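Local coordinates for mandelate racemase/muconate lactonizing protein (Paenibacillus sp., PDB 3V5C), which probably catalyses the magnesium-dependent dehydration of galacturonate, as a member of the enolase superfamily, at residues V45-I50 / I367-E372. The protein carries 1 engineered substitution. Sequence-based numbering, arbitrary orientation.
Sequences VDIARI and IVFDDE
The antiparallel sheet of the N-terminal capping domain, a hallmark of the enolase superfamily, meets the returning C-terminal part of the chain where Ile-47 and Arg-49 on strand 42-52 reach Phe-369 and Asp-371. Both strand residues lie on one face of the sheet, two positions apart, and project toward 367-372, where a short strand gives way to helix 371-380. The backbones stay well separated, with CA of Arg-49 and CA of Asp-371 9.4 Å apart, and side chains bridge the gap.

The apolar half is a single pair. Ile-47 and Phe-369 approach from opposite directions, and CD1 of Ile-47 rests 3.8 Å from CE1 of Phe-369, reaching the ring obliquely. With CG1 anti to the carbonyl carbon (chi1 -71°) and a further bend at chi2, the longer branch of Ile-47 is carried to the ring. Leu-22 of strand 14-30 packs against both side chains, and Tyr-58 stacks on the Phe-369 ring.

The polar half lies at the first turn of the helix, whose N-cap residue is Asp-370. With CG anti to the backbone N (chi1 176°) and a bend at chi3, Arg-49 brings the edge of its guanidinium to the main chain of Asp-371. The carboxylate of Asp-371 is not in salt-bridge contact, its OD1 lying 4.4 Å from NH2 of Arg-49, but Tyr-58 OH hydrogen-bonds to both atoms and links the two groups. Glu-18 forms a salt bridge with NE, while Thr-375 OG1 takes part in hydrogen bonds with both NH1 and the carbonyl oxygen of Asp-371. Together they would restrain the guanidinium of buried Arg-49, and the direct link across the contact is a weak hydrogen bond lying in its plane, from NH2 of Arg-49 to O of Asp-371 (3.3 Å, N-H...O angle 149°).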
loop_
_atom_site.group_PDB
_atom_site.type_symbol
_atom_site.label_atom_id
_atom_site.label_comp_id
_atom_site.label_asym_id
_atom_site.label_seq_id
_atom_site.Cartn_x
_atom_site.Cartn_y
_atom_site.Cartn_z
ATOM N N VAL A 45 9.226 -0.964 10.898
ATOM C CA VAL A 45 7.832 -1.373 11.048
ATOM C C VAL A 45 7.497 -1.464 12.537
ATOM O O VAL A 45 8.104 -2.250 13.284
ATOM C CB VAL A 45 7.555 -2.744 10.410
ATOM C CG1 VAL A 45 6.086 -3.155 10.639
ATOM C CG2 VAL A 45 7.880 -2.729 8.911
ATOM N N ASP A 46 6.532 -0.666 12.979
ATOM C CA ASP A 46 6.037 -0.811 14.347
ATOM C C ASP A 46 5.077 -2.009 14.421
ATOM O O ASP A 46 4.130 -2.133 13.624
ATOM C CB ASP A 46 5.321 0.461 14.799
ATOM C CG ASP A 46 6.269 1.624 15.059
ATOM O OD1 ASP A 46 7.509 1.440 14.980
ATOM O OD2 ASP A 46 5.751 2.728 15.365
ATOM N N ILE A 47 5.338 -2.905 15.363
ATOM C CA ILE A 47 4.606 -4.161 15.443
ATOM C C ILE A 47 4.053 -4.348 16.848
ATOM O O ILE A 47 4.688 -3.959 17.825
ATOM C CB ILE A 47 5.555 -5.337 15.108
ATOM C CG1 ILE A 47 5.907 -5.327 13.614
ATOM C CG2 ILE A 47 4.967 -6.684 15.539
ATOM C CD1 ILE A 47 4.761 -5.676 12.715
ATOM N N ALA A 48 2.860 -4.918 16.942
ATOM C CA ALA A 48 2.368 -5.405 18.221
ATOM C C ALA A 48 2.166 -6.909 18.155
ATOM O O ALA A 48 1.820 -7.471 17.114
ATOM C CB ALA A 48 1.061 -4.717 18.608
ATOM N N ARG A 49 2.360 -7.553 19.297
ATOM C CA ARG A 49 2.081 -8.956 19.479
ATOM C C ARG A 49 0.949 -9.031 20.515
ATOM O O ARG A 49 1.094 -8.527 21.630
ATOM C CB ARG A 49 3.340 -9.655 19.999
ATOM C CG ARG A 49 3.183 -11.131 20.341
ATOM C CD ARG A 49 4.570 -11.792 20.480
ATOM N NE ARG A 49 5.270 -11.430 21.715
ATOM C CZ ARG A 49 6.577 -11.620 21.921
ATOM N NH1 ARG A 49 7.121 -11.292 23.086
ATOM N NH2 ARG A 49 7.343 -12.131 20.964
ATOM N N ILE A 50 -0.182 -9.610 20.137
ATOM C CA ILE A 50 -1.299 -9.739 21.079
ATOM C C ILE A 50 -1.441 -11.199 21.489
ATOM O O ILE A 50 -1.237 -12.105 20.682
ATOM C CB ILE A 50 -2.623 -9.193 20.468
ATOM C CG1 ILE A 50 -3.718 -9.030 21.531
ATOM C CG2 ILE A 50 -3.109 -10.066 19.288
ATOM C CD1 ILE A 50 -4.929 -8.224 21.031
ATOM N N ILE A 367 3.002 -14.341 7.643
ATOM C CA ILE A 367 4.311 -13.806 7.999
ATOM C C ILE A 367 4.779 -14.443 9.304
ATOM O O ILE A 367 4.034 -14.483 10.279
ATOM C CB ILE A 367 4.231 -12.287 8.194
ATOM C CG1 ILE A 367 3.777 -11.624 6.900
ATOM C CG2 ILE A 367 5.562 -11.737 8.703
ATOM C CD1 ILE A 367 3.505 -10.122 7.035
ATOM N N VAL A 368 6.007 -14.966 9.325
ATOM C CA VAL A 368 6.494 -15.610 10.532
ATOM C C VAL A 368 7.473 -14.687 11.251
ATOM O O VAL A 368 8.550 -14.377 10.735
ATOM C CB VAL A 368 7.162 -16.981 10.219
ATOM C CG1 VAL A 368 7.658 -17.639 11.515
ATOM C CG2 VAL A 368 6.171 -17.862 9.497
ATOM N N PHE A 369 7.079 -14.221 12.432
ATOM C CA PHE A 369 7.949 -13.358 13.224
ATOM C C PHE A 369 8.892 -14.159 14.107
ATOM O O PHE A 369 8.563 -15.255 14.567
ATOM C CB PHE A 369 7.132 -12.352 14.046
ATOM C CG PHE A 369 6.466 -11.304 13.204
ATOM C CD1 PHE A 369 7.029 -10.047 13.046
ATOM C CD2 PHE A 369 5.282 -11.587 12.539
ATOM C CE1 PHE A 369 6.423 -9.078 12.238
ATOM C CE2 PHE A 369 4.655 -10.614 11.735
ATOM C CZ PHE A 369 5.241 -9.366 11.578
ATOM N N ASP A 370 10.081 -13.605 14.302
ATOM C CA ASP A 370 11.096 -14.191 15.166
ATOM C C ASP A 370 10.706 -13.833 16.585
ATOM O O ASP A 370 10.917 -12.713 17.027
ATOM C CB ASP A 370 12.469 -13.617 14.800
ATOM C CG ASP A 370 13.596 -14.209 15.627
ATOM O OD1 ASP A 370 13.327 -14.659 16.759
ATOM O OD2 ASP A 370 14.748 -14.215 15.134
ATOM N N ASP A 371 10.107 -14.780 17.309
ATOM C CA ASP A 371 9.611 -14.480 18.641
ATOM C C ASP A 371 10.706 -13.919 19.555
ATOM O O ASP A 371 10.477 -12.952 20.290
ATOM C CB ASP A 371 9.028 -15.719 19.337
ATOM C CG ASP A 371 7.755 -16.257 18.686
ATOM O OD1 ASP A 371 6.928 -15.488 18.147
ATOM O OD2 ASP A 371 7.569 -17.491 18.750
ATOM N N GLU A 372 11.889 -14.518 19.506
ATOM C CA GLU A 372 12.950 -14.153 20.451
ATOM C C GLU A 372 13.500 -12.764 20.156
ATOM O O GLU A 372 13.846 -12.010 21.058
ATOM C CB GLU A 372 14.094 -15.171 20.425
ATOM C CG GLU A 372 13.756 -16.487 21.065
ATOM C CD GLU A 372 12.736 -17.276 20.278
ATOM O OE1 GLU A 372 12.765 -17.216 19.024
ATOM O OE2 GLU A 372 11.903 -17.945 20.921
#